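Local coordinates for protein metagenomic carboxyl esterase MGS0156 (Uncultured organism, PDB 5D8M) that probably hydrolyses carboxylic esters, as a metagenomic carboxyl esterase whose parallel sheet flanked by helices is consistent with the alpha/beta-hydrolase fold, at residues 90-95 / 152-157; 104-109 / 301-306. One frame throughout, in Å; residues are numbered along the deposited sequence.

Contact 1. Residues 90-95 / 152-157; sequences VLVPGL and IVFVTH
The carbonyl oxygen V90 O is gripped twice by the neighbouring strand: V155 N donates to it at 2.8 Å, and F154 CA, 3.3 Å from V90 O, adds a CA-H...O contact. The parallel pairing continues on both sides, with V90 N bonded to V153 O, V92 N to V155 O and H157 N to V92 O, so the two strands stay in step as far as H157. On one face of the sheet V90 and F154 lie side by side. With CG1 anti to the backbone N (chi1 -176°), V90 brings this methyl to 3.7 Å from F154 CE1, at an oblique approach, while V92 CG2 meets the ring edge at CD1, 3.9 Å away. On the face of L91 and V155, the leucine's CD2 comes to 3.8 Å from V155 CB. Where strand 87-92 has ended, a water joins G94 N (2.9 Å) to H157 ND1 (2.7 Å), lying in the plane of the imidazole; H157 NE2 bonds to H299 O. These are adjacent strands inside the parallel sheet: the backbone of F154 bonds onward to A180 of strand 178-184, L91 pairs with T122 of strand 120-123, and V92 and F154 pack against V164 of helix 159-170 and I139 of helix 132-143.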
# COMPACT_ATOMS: atom_id res chain seq x y z
N VAL A 90 -0.93 12.14 2.61
CA VAL A 90 -1.71 11.61 3.71
C VAL A 90 -1.49 10.10 3.75
O VAL A 90 -1.95 9.37 2.87
CB VAL A 90 -3.20 11.95 3.56
CG1 VAL A 90 -3.96 11.46 4.79
CG2 VAL A 90 -3.35 13.49 3.40
N LEU A 91 -0.76 9.66 4.77
CA LEU A 91 -0.32 8.29 4.93
C LEU A 91 -1.36 7.49 5.71
O LEU A 91 -1.72 7.86 6.80
CB LEU A 91 1.01 8.25 5.67
CG LEU A 91 2.11 9.18 5.15
CD1 LEU A 91 3.33 9.23 6.11
CD2 LEU A 91 2.53 8.72 3.76
N VAL A 92 -1.85 6.40 5.13
CA VAL A 92 -2.84 5.58 5.78
C VAL A 92 -2.34 4.15 5.85
O VAL A 92 -2.18 3.49 4.81
CB VAL A 92 -4.18 5.61 5.03
CG1 VAL A 92 -5.23 4.81 5.77
CG2 VAL A 92 -4.63 7.07 4.80
N PRO A 93 -2.14 3.63 7.08
CA PRO A 93 -1.60 2.27 7.25
C PRO A 93 -2.66 1.19 7.20
O PRO A 93 -3.84 1.50 7.06
CB PRO A 93 -0.97 2.31 8.64
CG PRO A 93 -1.86 3.22 9.38
CD PRO A 93 -2.26 4.32 8.38
N GLY A 94 -2.24 -0.05 7.38
CA GLY A 94 -3.12 -1.19 7.23
C GLY A 94 -3.43 -2.00 8.48
O GLY A 94 -3.41 -1.49 9.60
N LEU A 95 -3.75 -3.27 8.26
CA LEU A 95 -4.17 -4.18 9.30
C LEU A 95 -3.08 -4.34 10.37
O LEU A 95 -1.93 -4.59 10.04
CB LEU A 95 -4.51 -5.56 8.69
CG LEU A 95 -5.20 -6.59 9.59
CD1 LEU A 95 -6.60 -6.10 9.89
CD2 LEU A 95 -5.24 -7.94 8.89
N ILE A 152 -4.15 17.17 -1.74
CA ILE A 152 -4.18 15.93 -0.97
C ILE A 152 -3.84 14.71 -1.83
O ILE A 152 -4.52 14.41 -2.82
CB ILE A 152 -5.57 15.74 -0.33
CG1 ILE A 152 -5.85 16.89 0.64
CG2 ILE A 152 -5.65 14.39 0.37
CD1 ILE A 152 -4.84 16.99 1.80
N VAL A 153 -2.75 14.03 -1.46
CA VAL A 153 -2.35 12.80 -2.11
C VAL A 153 -2.25 11.69 -1.06
O VAL A 153 -1.33 11.68 -0.25
CB VAL A 153 -1.01 12.96 -2.85
CG1 VAL A 153 -0.52 11.59 -3.41
CG2 VAL A 153 -1.15 13.99 -3.97
N PHE A 154 -3.20 10.75 -1.07
CA PHE A 154 -3.13 9.62 -0.16
C PHE A 154 -2.00 8.69 -0.59
O PHE A 154 -1.83 8.43 -1.79
CB PHE A 154 -4.44 8.82 -0.15
CG PHE A 154 -5.57 9.52 0.58
CD1 PHE A 154 -5.64 9.50 1.96
CD2 PHE A 154 -6.57 10.20 -0.12
CE1 PHE A 154 -6.67 10.13 2.65
CE2 PHE A 154 -7.61 10.84 0.56
CZ PHE A 154 -7.67 10.79 1.96
N VAL A 155 -1.22 8.24 0.38
CA VAL A 155 -0.26 7.16 0.18
C VAL A 155 -0.59 6.10 1.20
O VAL A 155 -0.49 6.35 2.41
CB VAL A 155 1.19 7.63 0.32
CG1 VAL A 155 2.13 6.47 0.06
CG2 VAL A 155 1.47 8.77 -0.67
N THR A 156 -1.04 4.95 0.72
CA THR A 156 -1.70 3.98 1.57
C THR A 156 -0.95 2.67 1.52
O THR A 156 -0.26 2.40 0.53
CB THR A 156 -3.18 3.77 1.11
OG1 THR A 156 -3.22 3.20 -0.21
CG2 THR A 156 -3.92 5.11 1.02
N HIS A 157 -1.10 1.85 2.56
CA HIS A 157 -0.44 0.55 2.61
C HIS A 157 -1.46 -0.51 3.02
O HIS A 157 -2.27 -0.29 3.94
CB HIS A 157 0.74 0.59 3.61
CG HIS A 157 1.46 -0.73 3.76
ND1 HIS A 157 1.57 -1.37 4.97
CD2 HIS A 157 2.12 -1.50 2.86
CE1 HIS A 157 2.27 -2.48 4.82
NE2 HIS A 157 2.62 -2.58 3.55
O HOH W 1 0.65 -0.53 7.36

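Contact 2. Residues 104-109 / 301-306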
# COMPACT_ATOMS: atom_id res chain seq x y z
N SER A 104 6.71 0.53 15.01
CA SER A 104 6.68 0.91 13.60
C SER A 104 5.54 1.85 13.25
O SER A 104 4.41 1.59 13.62
CB SER A 104 6.55 -0.35 12.72
OG SER A 104 6.58 -0.02 11.34
N LEU A 105 5.87 2.94 12.55
CA LEU A 105 4.88 3.84 11.99
C LEU A 105 5.10 3.93 10.49
O LEU A 105 6.25 3.98 10.05
CB LEU A 105 4.99 5.25 12.61
CG LEU A 105 4.76 5.31 14.11
CD1 LEU A 105 5.10 6.72 14.64
CD2 LEU A 105 3.28 4.93 14.40
N LEU A 106 4.01 3.99 9.73
CA LEU A 106 4.05 3.93 8.27
C LEU A 106 5.05 4.95 7.68
O LEU A 106 4.98 6.14 7.99
CB LEU A 106 2.65 4.17 7.69
CG LEU A 106 2.55 4.09 6.16
CD1 LEU A 106 2.84 2.71 5.69
CD2 LEU A 106 1.16 4.53 5.67
N PHE A 107 5.97 4.47 6.86
CA PHE A 107 6.95 5.32 6.17
C PHE A 107 7.72 6.25 7.09
O PHE A 107 8.14 7.34 6.69
CB PHE A 107 6.26 6.13 5.06
CG PHE A 107 6.10 5.36 3.77
CD1 PHE A 107 7.22 4.95 3.07
CD2 PHE A 107 4.85 5.04 3.27
CE1 PHE A 107 7.10 4.22 1.90
CE2 PHE A 107 4.70 4.32 2.10
CZ PHE A 107 5.82 3.92 1.40
N ASP A 108 7.91 5.84 8.35
CA ASP A 108 8.43 6.79 9.33
C ASP A 108 9.82 7.29 8.96
O ASP A 108 10.13 8.47 9.15
CB ASP A 108 8.48 6.15 10.73
CG ASP A 108 8.27 7.17 11.83
OD1 ASP A 108 7.44 8.11 11.67
OD2 ASP A 108 8.92 7.01 12.89
N ASP A 109 10.67 6.40 8.46
CA ASP A 109 12.03 6.77 8.11
C ASP A 109 12.12 7.49 6.75
O ASP A 109 13.19 7.97 6.38
CB ASP A 109 12.93 5.53 8.12
CG ASP A 109 12.43 4.39 7.18
OD1 ASP A 109 11.26 4.40 6.66
OD2 ASP A 109 13.25 3.46 7.00
N ALA A 301 8.54 -4.59 4.33
CA ALA A 301 9.73 -3.81 3.96
C ALA A 301 9.38 -2.61 3.07
O ALA A 301 10.02 -1.57 3.14
CB ALA A 301 10.75 -4.70 3.26
N VAL A 302 8.38 -2.75 2.22
CA VAL A 302 8.09 -1.69 1.27
C VAL A 302 7.57 -0.41 1.97
O VAL A 302 7.63 0.68 1.39
CB VAL A 302 7.09 -2.20 0.18
CG1 VAL A 302 5.66 -2.39 0.77
CG2 VAL A 302 7.09 -1.28 -1.04
N ALA A 303 7.14 -0.49 3.23
CA ALA A 303 6.45 0.66 3.81
C ALA A 303 6.54 0.84 5.32
O ALA A 303 6.33 1.95 5.81
CB ALA A 303 4.96 0.60 3.42
N MSE A 304 6.80 -0.23 6.07
CA MSE A 304 6.78 -0.20 7.53
C MSE A 304 8.16 -0.50 8.09
O MSE A 304 8.57 -1.67 8.10
CB MSE A 304 5.76 -1.22 8.10
CG MSE A 304 4.31 -0.86 7.84
SE MSE A 304 3.65 0.39 9.17
CE MSE A 304 3.46 -0.79 10.72
N PRO A 305 8.87 0.53 8.59
CA PRO A 305 10.18 0.32 9.18
C PRO A 305 10.09 -0.30 10.59
O PRO A 305 9.32 0.17 11.42
CB PRO A 305 10.77 1.74 9.25
CG PRO A 305 9.55 2.63 9.38
CD PRO A 305 8.48 1.95 8.57
N PHE A 306 10.89 -1.34 10.83
CA PHE A 306 11.07 -1.91 12.15
C PHE A 306 12.56 -1.83 12.48
O PHE A 306 13.37 -2.43 11.77
CB PHE A 306 10.59 -3.38 12.22
CG PHE A 306 9.11 -3.56 12.13
CD1 PHE A 306 8.47 -3.56 10.90
CD2 PHE A 306 8.35 -3.76 13.28
CE1 PHE A 306 7.09 -3.73 10.82
CE2 PHE A 306 6.98 -3.94 13.20
CZ PHE A 306 6.35 -3.90 11.97
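A type II beta turn, L105 to D108, in the loop between strand 87-92 and helix 111-116 docks on the loop that follows strand 290-293. At the turn F107 N donates to A303 O at 2.8 Å with an N-H...O angle of 157°, the carbonyl pointing almost straight at the donor; the turn's own bond, D108 N to L105 O, is weak. The F107 ring then lies over A303, whose CA stands 4.2 Å from the ring centroid in a CH-pi contact offset toward the rim, and V302 O is buried near this ring without a hydrogen-bonding partner; L106 CD1 reaches A303 CB at 3.8 Å. At the other end S104 is held in two ways. Its OG, anti to the backbone N (chi1 -177°), donates to P305 O at 2.7 Å from well above the carbonyl plane, and its CB sits over the centre of the F306 ring, 3.6 Å from the centroid. The bent side chain of selenomethionine M304 brings CE to 3.3 Å from S104 OG. Between these ends the P305 ring lies against the turn and the residue after it, with CD 3.4 Å from L105 O and CG 3.7 Å from D109 OD1. D109 OD2 makes a salt bridge to R324. Two polar bonds thus set how the loops align, while apolar and CH-pi packing makes up most of the remaining surface.

The centres of the two contacts lie about 12 Å apart, and their segments alternate along the chain: 90-95, 104-109, 152-157, 301-306. Contact 1 pairs two neighbouring strands toward the 120-123 side of the parallel sheet, whereas contact 2 joins loops beyond the C-terminal ends of its strands. They meet directly. L106 CD2 packs 3.5 Å from V92 C, L106 CD1 lies 3.6 Å from H157 CB, and A303 CB is 3.6 Å from H157 CD2. The docked loops therefore border the end of strand 151-157, just ahead of helix 159-170, the place where alpha/beta hydrolases usually carry the nucleophile elbow; the active site is probably nearby.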